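Local coordinates for protein transcription regulator AcaB (Escherichia coli, PDB 6N8B) that regulates transcription and has a crucial role in the conjugation of IncC plasmids, on which it is probably encoded, at residues K164-I169 with K201-E206; F42-N47 with R168-E173; D100-Y105 with V137-L142; T132-V137 with D153-W158. One frame throughout, in Å; residues are numbered along the deposited sequence.

Contact 1: K164-I169 with K201-E206; sequences KLAGRI and KEIADE
Gly-167 and Ile-203 bring the two helices together, their CA atoms 4.3 Å apart, where the segment axes approach to 7.4 Å and cross at -50°. Gly-167 offers bare backbone there, and the CG2 branch of Ile-203 lies against it, 3.6 Å from Gly-167 CA. The other branch ends at the methyl of Ala-166, with Ile-203 CD1 4.0 Å from Ala-166 CB. This close crossing seats the short C-terminal helix 201-211 on helix 148-182, one of the four long helices of the protein; Ala-166 and Ile-203 also touch Ser-41 of helix 32-59. Glu-206 makes the rest of the contact. Its CG stands anti to the backbone N (chi1 -179°) and the chain then bends, laying the carboxylate between the CB of Lys-164 and the aliphatic part of Arg-168. Glu-206 CG is 3.7 Å from Lys-164 CB, while Glu-206 OE2 lies 3.2 Å from Arg-168 CD. The guanidinium and carboxylate planes stand 78° apart, and with Arg-168 NE 4.1 Å from Glu-206 OE2 the opposite charges probably attract, though no salt bridge forms. Arg-168 NE makes a weak hydrogen bond to Thr-210 OG1, further along the C-terminal helix.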
# COMPACT_ATOMS: atom_id res chain seq x y z
N LYS A 164 -6.75 3.21 -2.14
CA LYS A 164 -6.49 4.42 -2.92
C LYS A 164 -5.01 4.78 -2.95
O LYS A 164 -4.54 5.37 -3.93
CB LYS A 164 -7.37 5.60 -2.47
CG LYS A 164 -7.53 5.85 -1.01
CD LYS A 164 -7.70 7.33 -0.76
CE LYS A 164 -9.17 7.75 -0.87
NZ LYS A 164 -10.09 7.18 0.17
N LEU A 165 -4.25 4.46 -1.90
CA LEU A 165 -2.80 4.62 -1.99
C LEU A 165 -2.24 3.76 -3.11
O LEU A 165 -1.44 4.23 -3.93
CB LEU A 165 -2.14 4.27 -0.66
CG LEU A 165 -0.61 4.35 -0.74
CD1 LEU A 165 -0.16 5.73 -1.18
CD2 LEU A 165 0.01 3.96 0.58
N ALA A 166 -2.65 2.49 -3.16
CA ALA A 166 -2.33 1.63 -4.29
C ALA A 166 -2.73 2.30 -5.61
O ALA A 166 -1.90 2.44 -6.52
CB ALA A 166 -3.04 0.29 -4.14
N GLY A 167 -3.99 2.71 -5.71
CA GLY A 167 -4.47 3.35 -6.94
C GLY A 167 -3.63 4.54 -7.35
O GLY A 167 -3.41 4.78 -8.53
N ARG A 168 -3.14 5.29 -6.37
CA ARG A 168 -2.47 6.53 -6.71
C ARG A 168 -1.04 6.29 -7.16
O ARG A 168 -0.56 6.95 -8.09
CB ARG A 168 -2.56 7.47 -5.53
CG ARG A 168 -3.96 8.04 -5.53
CD ARG A 168 -4.00 9.30 -4.81
NE ARG A 168 -3.34 10.29 -5.66
CZ ARG A 168 -2.58 11.29 -5.24
NH1 ARG A 168 -2.42 11.42 -3.95
NH2 ARG A 168 -1.99 12.12 -6.10
N ILE A 169 -0.36 5.34 -6.53
CA ILE A 169 0.91 4.84 -7.05
C ILE A 169 0.77 4.49 -8.52
O ILE A 169 1.52 4.97 -9.38
CB ILE A 169 1.39 3.64 -6.22
CG1 ILE A 169 1.86 4.11 -4.84
CG2 ILE A 169 2.48 2.88 -6.95
CD1 ILE A 169 2.17 2.98 -3.88
N LYS A 201 -11.20 -2.88 -9.56
CA LYS A 201 -11.86 -1.71 -10.13
C LYS A 201 -11.69 -0.48 -9.24
O LYS A 201 -11.57 0.64 -9.75
CB LYS A 201 -13.34 -1.98 -10.40
CG LYS A 201 -13.98 -0.92 -11.28
CD LYS A 201 -15.47 -0.77 -11.08
CE LYS A 201 -15.98 0.46 -11.81
NZ LYS A 201 -16.34 1.56 -10.87
N GLU A 202 -11.69 -0.67 -7.92
CA GLU A 202 -11.44 0.47 -7.04
C GLU A 202 -10.07 1.06 -7.30
O GLU A 202 -9.91 2.29 -7.37
CB GLU A 202 -11.53 0.04 -5.57
CG GLU A 202 -12.91 -0.11 -4.97
CD GLU A 202 -12.87 -0.09 -3.45
OE1 GLU A 202 -12.53 0.98 -2.89
OE2 GLU A 202 -13.10 -1.14 -2.82
N ILE A 203 -9.06 0.20 -7.46
CA ILE A 203 -7.70 0.67 -7.68
C ILE A 203 -7.58 1.34 -9.04
O ILE A 203 -6.92 2.37 -9.19
CB ILE A 203 -6.72 -0.51 -7.55
CG1 ILE A 203 -6.79 -1.09 -6.13
CG2 ILE A 203 -5.31 -0.06 -7.87
CD1 ILE A 203 -5.73 -2.13 -5.83
N ALA A 204 -8.23 0.78 -10.07
CA ALA A 204 -8.18 1.38 -11.39
C ALA A 204 -8.88 2.73 -11.43
O ALA A 204 -8.45 3.63 -12.16
CB ALA A 204 -8.80 0.43 -12.42
N ASP A 205 -9.96 2.90 -10.65
CA ASP A 205 -10.67 4.17 -10.64
C ASP A 205 -9.82 5.27 -10.00
O ASP A 205 -9.78 6.40 -10.51
CB ASP A 205 -12.00 4.02 -9.90
CG ASP A 205 -13.04 3.28 -10.71
OD1 ASP A 205 -12.70 2.76 -11.80
OD2 ASP A 205 -14.20 3.19 -10.26
N GLU A 206 -9.14 4.95 -8.90
CA GLU A 206 -8.30 5.96 -8.25
C GLU A 206 -7.08 6.29 -9.10
O GLU A 206 -6.57 7.41 -9.03
CB GLU A 206 -7.88 5.46 -6.87
CG GLU A 206 -7.01 6.44 -6.09
CD GLU A 206 -7.76 7.69 -5.65
OE1 GLU A 206 -9.01 7.64 -5.54
OE2 GLU A 206 -7.10 8.72 -5.41

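Contact 2: F42-N47 with R168-E173; sequences FERVSN and RIIGIE
Arg-44 reaches across from helix 32-59 to Ile-170 and Glu-173 of helix 148-182, over a gap of 9.6 Å between the segment axes. From CB the chain leads to CG, which packs on the end of Ile-170, CG to CD1 3.6 Å. A bend at chi2 (60°) then carries the chain obliquely across the isoleucine. Arg-44 NE gives a hydrogen bond to Thr-198 OG1, outside the two helices. CZ sits above Ile-170 CG1 at 3.8 Å, so the isoleucine covers one face of the guanidinium group, and NH2 also touches Ile-170 CG2 at 3.6 Å. At the tip, Arg-44 NH2 forms a salt bridge with Glu-173 OE1, 3.0 Å long with an N-H...O angle of 148°. The nitrogen meets that oxygen on its syn side, and each lies out of the other group's plane; the two planes stand 89° apart. At the other end of the contact, Val-45 crosses two isoleucines at about a right angle: its CG1 meets Ile-169 CD1 at 3.8 Å and its CG2 meets Ile-170 CD1 at 4.2 Å. Glu-173 has further partners, Ser-48 OG at OE1 and Arg-177 at OE2. A buried carboxylate held by two arginines and a hydroxyl is probably stabilised in its charged form, and the bridge pairs opposite charges next to the apolar packing of Val-45 with the two isoleucines.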
# COMPACT_ATOMS: atom_id res chain seq x y z
N PHE A 42 -1.10 -5.78 -3.79
CA PHE A 42 0.35 -5.82 -3.62
C PHE A 42 1.08 -6.06 -4.94
O PHE A 42 1.92 -5.25 -5.35
CB PHE A 42 0.75 -6.88 -2.60
CG PHE A 42 2.22 -6.92 -2.31
CD1 PHE A 42 2.79 -6.01 -1.44
CD2 PHE A 42 3.04 -7.85 -2.93
CE1 PHE A 42 4.15 -6.03 -1.18
CE2 PHE A 42 4.40 -7.88 -2.68
CZ PHE A 42 4.95 -6.97 -1.80
N GLU A 43 0.79 -7.18 -5.60
CA GLU A 43 1.55 -7.53 -6.79
C GLU A 43 1.39 -6.49 -7.89
O GLU A 43 2.32 -6.24 -8.65
CB GLU A 43 1.15 -8.92 -7.28
CG GLU A 43 1.64 -10.03 -6.37
CD GLU A 43 1.66 -11.37 -7.06
OE1 GLU A 43 0.91 -11.56 -8.04
OE2 GLU A 43 2.44 -12.25 -6.61
N ARG A 44 0.21 -5.87 -7.97
CA ARG A 44 0.04 -4.76 -8.90
C ARG A 44 0.90 -3.57 -8.50
O ARG A 44 1.56 -2.96 -9.34
CB ARG A 44 -1.43 -4.36 -8.97
CG ARG A 44 -1.71 -3.24 -9.95
CD ARG A 44 -1.32 -3.62 -11.36
NE ARG A 44 -1.35 -2.47 -12.26
CZ ARG A 44 -0.30 -1.69 -12.51
NH1 ARG A 44 0.87 -1.94 -11.92
NH2 ARG A 44 -0.41 -0.67 -13.34
N VAL A 45 0.90 -3.23 -7.20
CA VAL A 45 1.73 -2.12 -6.72
C VAL A 45 3.21 -2.46 -6.81
O VAL A 45 4.03 -1.61 -7.15
CB VAL A 45 1.32 -1.76 -5.28
CG1 VAL A 45 2.28 -0.76 -4.68
CG2 VAL A 45 -0.07 -1.18 -5.27
N SER A 46 3.56 -3.72 -6.55
CA SER A 46 4.96 -4.14 -6.68
C SER A 46 5.45 -3.96 -8.10
O SER A 46 6.57 -3.48 -8.33
CB SER A 46 5.12 -5.59 -6.23
OG SER A 46 6.48 -5.94 -6.08
N ASN A 47 4.62 -4.34 -9.07
CA ASN A 47 4.94 -4.14 -10.48
C ASN A 47 4.85 -2.66 -10.86
O ASN A 47 5.61 -2.21 -11.72
CB ASN A 47 3.98 -5.04 -11.27
CG ASN A 47 3.95 -4.74 -12.76
OD1 ASN A 47 4.78 -4.03 -13.31
ND2 ASN A 47 2.96 -5.32 -13.42
N ARG A 168 -3.14 5.29 -6.37
CA ARG A 168 -2.47 6.53 -6.71
C ARG A 168 -1.04 6.29 -7.16
O ARG A 168 -0.56 6.95 -8.09
CB ARG A 168 -2.56 7.47 -5.53
CG ARG A 168 -3.96 8.04 -5.53
CD ARG A 168 -4.00 9.30 -4.81
NE ARG A 168 -3.34 10.29 -5.66
CZ ARG A 168 -2.58 11.29 -5.24
NH1 ARG A 168 -2.42 11.42 -3.95
NH2 ARG A 168 -1.99 12.12 -6.10
N ILE A 169 -0.36 5.34 -6.53
CA ILE A 169 0.91 4.84 -7.05
C ILE A 169 0.77 4.49 -8.52
O ILE A 169 1.52 4.97 -9.38
CB ILE A 169 1.39 3.64 -6.22
CG1 ILE A 169 1.86 4.11 -4.84
CG2 ILE A 169 2.48 2.88 -6.95
CD1 ILE A 169 2.17 2.98 -3.88
N ILE A 170 -0.22 3.64 -8.83
CA ILE A 170 -0.45 3.25 -10.22
C ILE A 170 -0.81 4.47 -11.06
O ILE A 170 -0.31 4.62 -12.18
CB ILE A 170 -1.54 2.17 -10.28
CG1 ILE A 170 -0.98 0.84 -9.77
CG2 ILE A 170 -2.07 2.01 -11.70
CD1 ILE A 170 -1.89 0.12 -8.81
N GLY A 171 -1.63 5.37 -10.52
CA GLY A 171 -1.91 6.61 -11.23
C GLY A 171 -0.66 7.42 -11.50
O GLY A 171 -0.47 7.93 -12.61
N ILE A 172 0.22 7.54 -10.50
CA ILE A 172 1.52 8.16 -10.71
C ILE A 172 2.29 7.43 -11.80
O ILE A 172 2.96 8.06 -12.63
CB ILE A 172 2.31 8.21 -9.39
CG1 ILE A 172 1.68 9.23 -8.43
CG2 ILE A 172 3.77 8.54 -9.64
CD1 ILE A 172 2.29 9.23 -7.04
N GLU A 173 2.18 6.10 -11.83
CA GLU A 173 2.89 5.35 -12.86
C GLU A 173 2.31 5.63 -14.24
O GLU A 173 3.06 5.75 -15.21
CB GLU A 173 2.83 3.85 -12.55
CG GLU A 173 3.26 2.95 -13.72
CD GLU A 173 2.55 1.61 -13.71
OE1 GLU A 173 1.72 1.37 -12.81
OE2 GLU A 173 2.82 0.79 -14.62

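Contact 3: D100-Y105 with V137-L142; sequences DMMPGY and VDTLWL
The loop that leads from helix 62-96 to strand 109-115 runs along the last turns of helix 118-142, with Pro-103 and Tyr-105 meeting Thr-139 and Asp-138. The methyl group of Thr-139 meets three successive loop residues. Its CG2 lies 3.3 Å from Pro-103 CD and also touches Met-102 CA and the carbonyl oxygen of Met-101. This follows from the chi1 of Thr-139 (78°), which turns OG1 back to hydrogen-bond the carbonyl oxygen of Ile-136 in its own helix and leaves the methyl facing the loop. The proline ring crosses the threonine at about a right angle, and further round the ring Pro-103 CB touches Leu-142 CD1 at 4.2 Å. One polar bond joins the pieces: Tyr-105 OH donates to Asp-138 OD2, 2.5 Å away. The bond uses the anti lone pair of that oxygen, which lies near the plane of the tyrosine ring at its edge, and ring and carboxylate planes are 46° apart. The aspartate is held at both oxygens, since its OD1 forms a salt bridge with Arg-151 of helix 148-182. Asp-138 thus ties the loop to two successive helices, while Thr-139 also touches Met-94 near the end of helix 62-96, just before the loop begins.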
# COMPACT_ATOMS: atom_id res chain seq x y z
N ASP A 100 -4.64 -6.18 27.86
CA ASP A 100 -3.25 -6.55 27.57
C ASP A 100 -3.08 -7.27 26.24
O ASP A 100 -2.10 -7.03 25.54
CB ASP A 100 -2.71 -7.43 28.70
CG ASP A 100 -3.62 -8.61 29.01
OD1 ASP A 100 -3.37 -9.31 30.02
OD2 ASP A 100 -4.59 -8.84 28.26
N MET A 101 -4.02 -8.14 25.88
CA MET A 101 -3.78 -9.13 24.84
C MET A 101 -4.56 -8.82 23.57
O MET A 101 -5.50 -8.02 23.55
CB MET A 101 -4.13 -10.54 25.34
CG MET A 101 -3.45 -11.68 24.59
SD MET A 101 -1.64 -11.61 24.59
CE MET A 101 -1.29 -10.94 22.96
N MET A 102 -4.13 -9.46 22.49
CA MET A 102 -4.74 -9.45 21.17
C MET A 102 -5.33 -10.82 20.87
O MET A 102 -5.05 -11.80 21.57
CB MET A 102 -3.68 -9.07 20.13
CG MET A 102 -2.88 -7.86 20.50
SD MET A 102 -2.68 -6.78 19.08
CE MET A 102 -3.87 -5.55 19.54
N PRO A 103 -6.16 -10.94 19.83
CA PRO A 103 -6.86 -12.21 19.61
C PRO A 103 -6.07 -13.13 18.69
O PRO A 103 -5.23 -12.71 17.90
CB PRO A 103 -8.17 -11.77 18.93
CG PRO A 103 -7.95 -10.31 18.51
CD PRO A 103 -6.51 -9.99 18.76
N GLY A 104 -6.38 -14.41 18.81
CA GLY A 104 -6.05 -15.33 17.74
C GLY A 104 -6.88 -15.02 16.51
O GLY A 104 -7.84 -14.25 16.55
N TYR A 105 -6.49 -15.61 15.39
CA TYR A 105 -7.24 -15.45 14.15
C TYR A 105 -7.47 -16.82 13.55
O TYR A 105 -6.55 -17.64 13.45
CB TYR A 105 -6.52 -14.52 13.18
CG TYR A 105 -6.74 -13.06 13.52
CD1 TYR A 105 -5.96 -12.43 14.49
CD2 TYR A 105 -7.74 -12.33 12.91
CE1 TYR A 105 -6.16 -11.11 14.81
CE2 TYR A 105 -7.95 -11.00 13.23
CZ TYR A 105 -7.15 -10.39 14.18
OH TYR A 105 -7.36 -9.07 14.51
N VAL A 137 -8.28 -2.85 16.91
CA VAL A 137 -9.71 -2.63 16.78
C VAL A 137 -10.48 -3.89 17.16
O VAL A 137 -11.54 -3.82 17.80
CB VAL A 137 -10.05 -2.15 15.36
CG1 VAL A 137 -11.55 -1.97 15.20
CG2 VAL A 137 -9.32 -0.86 15.05
N ASP A 138 -9.96 -5.06 16.78
CA ASP A 138 -10.69 -6.30 17.02
C ASP A 138 -10.83 -6.61 18.51
O ASP A 138 -11.88 -7.09 18.95
CB ASP A 138 -10.03 -7.46 16.28
CG ASP A 138 -10.40 -7.49 14.81
OD1 ASP A 138 -11.41 -6.85 14.44
OD2 ASP A 138 -9.68 -8.14 14.02
N THR A 139 -9.80 -6.32 19.31
CA THR A 139 -9.95 -6.60 20.74
C THR A 139 -10.77 -5.52 21.42
O THR A 139 -11.53 -5.82 22.35
CB THR A 139 -8.60 -6.70 21.44
OG1 THR A 139 -8.07 -5.39 21.66
CG2 THR A 139 -7.64 -7.48 20.61
N LEU A 140 -10.66 -4.27 20.96
CA LEU A 140 -11.51 -3.22 21.49
C LEU A 140 -12.97 -3.49 21.15
O LEU A 140 -13.86 -3.15 21.93
CB LEU A 140 -11.06 -1.87 20.95
CG LEU A 140 -9.63 -1.49 21.29
CD1 LEU A 140 -9.31 -0.10 20.78
CD2 LEU A 140 -9.45 -1.54 22.78
N TRP A 141 -13.22 -4.10 19.99
CA TRP A 141 -14.56 -4.56 19.66
C TRP A 141 -14.95 -5.74 20.54
O TRP A 141 -16.05 -5.77 21.10
CB TRP A 141 -14.61 -4.93 18.18
CG TRP A 141 -15.89 -5.56 17.73
CD1 TRP A 141 -17.13 -4.99 17.71
CD2 TRP A 141 -16.04 -6.87 17.17
NE1 TRP A 141 -18.05 -5.87 17.20
CE2 TRP A 141 -17.40 -7.03 16.85
CE3 TRP A 141 -15.16 -7.93 16.91
CZ2 TRP A 141 -17.90 -8.21 16.29
CZ3 TRP A 141 -15.66 -9.09 16.36
CH2 TRP A 141 -17.02 -9.22 16.06
N LEU A 142 -14.05 -6.72 20.69
CA LEU A 142 -14.35 -7.90 21.49
C LEU A 142 -14.48 -7.57 22.97
O LEU A 142 -15.23 -8.23 23.68
CB LEU A 142 -13.28 -8.96 21.26
CG LEU A 142 -13.38 -9.72 19.93
CD1 LEU A 142 -12.15 -10.58 19.67
CD2 LEU A 142 -14.65 -10.56 19.88

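Contact 4: T132-V137 with D153-W158; sequences TLMGIV and DATYQW
The chi1 of Leu-133 (-168°) swings CG to the side away from the backbone N and carries CD2 across to Trp-158, whose own CG lies beside the backbone N and turns the indole to receive it. The methyl sits over one face of the five-membered ring, 3.5 Å from its centroid and 12° off the normal, a CH-pi contact in which Leu-133 CD2 is 3.4 Å from Trp-158 NE1. Met-134 bends at chi2 and chi3, which brings its thioether obliquely against the facing helix: SD meets Thr-155 CG2 at 3.7 Å, and CE comes obliquely to the indole and touches Trp-158 CB at 3.9 Å. These side chains fill the seam of an antiparallel helical hairpin, in which helices 118-142 and 148-182 follow each other through a short turn and their local axes run 10.3 Å apart at 165°. Nearer that turn, Val-137 straddles a small residue, both its CG1 and its CG2 lying 4.0 Å from Ala-154 CB. Thr-155 turns its methyl and CA to the sulfur, while its OG1 hydrogen-bonds the carbonyl oxygen of Thr-152. Helix 62-96 closes over the same seam, Leu-90 touching Leu-133 while Leu-83 and Ala-86 touch Trp-158.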
# COMPACT_ATOMS: atom_id res chain seq x y z
N THR A 132 -1.85 -4.85 12.28
CA THR A 132 -1.80 -4.55 13.70
C THR A 132 -2.97 -3.67 14.12
O THR A 132 -3.61 -3.93 15.15
CB THR A 132 -0.47 -3.87 14.05
OG1 THR A 132 0.60 -4.81 13.88
CG2 THR A 132 -0.47 -3.36 15.49
N LEU A 133 -3.27 -2.63 13.33
CA LEU A 133 -4.38 -1.75 13.66
C LEU A 133 -5.70 -2.51 13.73
O LEU A 133 -6.51 -2.28 14.62
CB LEU A 133 -4.47 -0.62 12.64
CG LEU A 133 -5.41 0.52 13.03
CD1 LEU A 133 -4.91 1.13 14.33
CD2 LEU A 133 -5.48 1.57 11.94
N MET A 134 -5.91 -3.45 12.80
CA MET A 134 -7.11 -4.28 12.86
C MET A 134 -7.10 -5.15 14.10
O MET A 134 -8.15 -5.35 14.73
CB MET A 134 -7.23 -5.13 11.59
CG MET A 134 -7.34 -4.33 10.31
SD MET A 134 -8.73 -3.17 10.36
CE MET A 134 -7.87 -1.62 10.60
N GLY A 135 -5.94 -5.68 14.46
CA GLY A 135 -5.83 -6.44 15.70
C GLY A 135 -6.22 -5.63 16.92
O GLY A 135 -6.84 -6.15 17.85
N ILE A 136 -5.86 -4.34 16.93
CA ILE A 136 -6.23 -3.49 18.05
C ILE A 136 -7.73 -3.25 18.06
O ILE A 136 -8.40 -3.41 19.08
CB ILE A 136 -5.45 -2.16 18.01
CG1 ILE A 136 -3.95 -2.41 18.18
CG2 ILE A 136 -5.94 -1.23 19.11
CD1 ILE A 136 -3.10 -1.20 17.94
N VAL A 137 -8.28 -2.85 16.91
CA VAL A 137 -9.71 -2.63 16.78
C VAL A 137 -10.48 -3.89 17.16
O VAL A 137 -11.54 -3.82 17.80
CB VAL A 137 -10.05 -2.15 15.36
CG1 VAL A 137 -11.55 -1.97 15.20
CG2 VAL A 137 -9.32 -0.86 15.05
N ASP A 153 -16.22 0.72 10.42
CA ASP A 153 -15.70 1.96 9.83
C ASP A 153 -14.19 2.02 9.87
O ASP A 153 -13.55 2.48 8.92
CB ASP A 153 -16.29 3.17 10.53
CG ASP A 153 -17.77 3.28 10.37
OD1 ASP A 153 -18.40 2.35 9.83
OD2 ASP A 153 -18.31 4.32 10.82
N ALA A 154 -13.59 1.55 10.97
CA ALA A 154 -12.15 1.38 10.98
C ALA A 154 -11.71 0.43 9.87
O ALA A 154 -10.87 0.78 9.04
CB ALA A 154 -11.70 0.87 12.35
N THR A 155 -12.32 -0.75 9.81
CA THR A 155 -11.91 -1.74 8.82
C THR A 155 -12.17 -1.24 7.40
O THR A 155 -11.30 -1.38 6.53
CB THR A 155 -12.62 -3.08 9.05
OG1 THR A 155 -14.01 -2.96 8.76
CG2 THR A 155 -12.41 -3.57 10.48
N TYR A 156 -13.34 -0.66 7.14
CA TYR A 156 -13.62 -0.24 5.77
C TYR A 156 -12.75 0.94 5.35
O TYR A 156 -12.14 0.92 4.28
CB TYR A 156 -15.10 0.11 5.59
CG TYR A 156 -15.42 0.55 4.18
CD1 TYR A 156 -15.46 -0.35 3.13
CD2 TYR A 156 -15.67 1.89 3.90
CE1 TYR A 156 -15.74 0.06 1.84
CE2 TYR A 156 -15.96 2.31 2.62
CZ TYR A 156 -15.99 1.39 1.59
OH TYR A 156 -16.27 1.81 0.30
N GLN A 157 -12.67 1.98 6.19
CA GLN A 157 -11.94 3.17 5.77
C GLN A 157 -10.44 2.92 5.72
O GLN A 157 -9.75 3.48 4.86
CB GLN A 157 -12.25 4.36 6.69
CG GLN A 157 -13.70 4.81 6.65
CD GLN A 157 -13.97 5.96 7.60
OE1 GLN A 157 -13.07 6.75 7.90
NE2 GLN A 157 -15.20 6.06 8.10
N TRP A 158 -9.91 2.08 6.61
CA TRP A 158 -8.49 1.77 6.56
C TRP A 158 -8.17 0.83 5.40
O TRP A 158 -7.12 0.96 4.76
CB TRP A 158 -8.01 1.18 7.88
CG TRP A 158 -7.81 2.23 8.91
CD1 TRP A 158 -8.51 2.40 10.07
CD2 TRP A 158 -6.86 3.30 8.86
NE1 TRP A 158 -8.04 3.50 10.75
CE2 TRP A 158 -7.03 4.07 10.02
CE3 TRP A 158 -5.88 3.68 7.93
CZ2 TRP A 158 -6.26 5.19 10.29
CZ3 TRP A 158 -5.11 4.79 8.20
CH2 TRP A 158 -5.30 5.54 9.38

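Overall arrangement
Helix 148-182 carries one side of contacts 1, 2 and 4, and helix 118-142, which precedes it, serves contacts 3 and 4. The contacts fall into two pairs. Contacts 1 and 2 have centres 8 Å apart, share Arg-168 and Ile-169, and touch through Ala-166 with Val-45 and Ile-203 with Ile-170. Contacts 3 and 4, with centres 11 Å apart, share Val-137 and touch where Tyr-105 and Met-102 reach Gly-135 and Ile-136. The centres of contacts 2 and 3 are 32 Å apart. Along the chain, contact 2 encloses 3 and 4, whose segments alternate, and contact 1 opens after they close. Long helices are thus joined near one end and mid-length, where the C-terminal helix also packs.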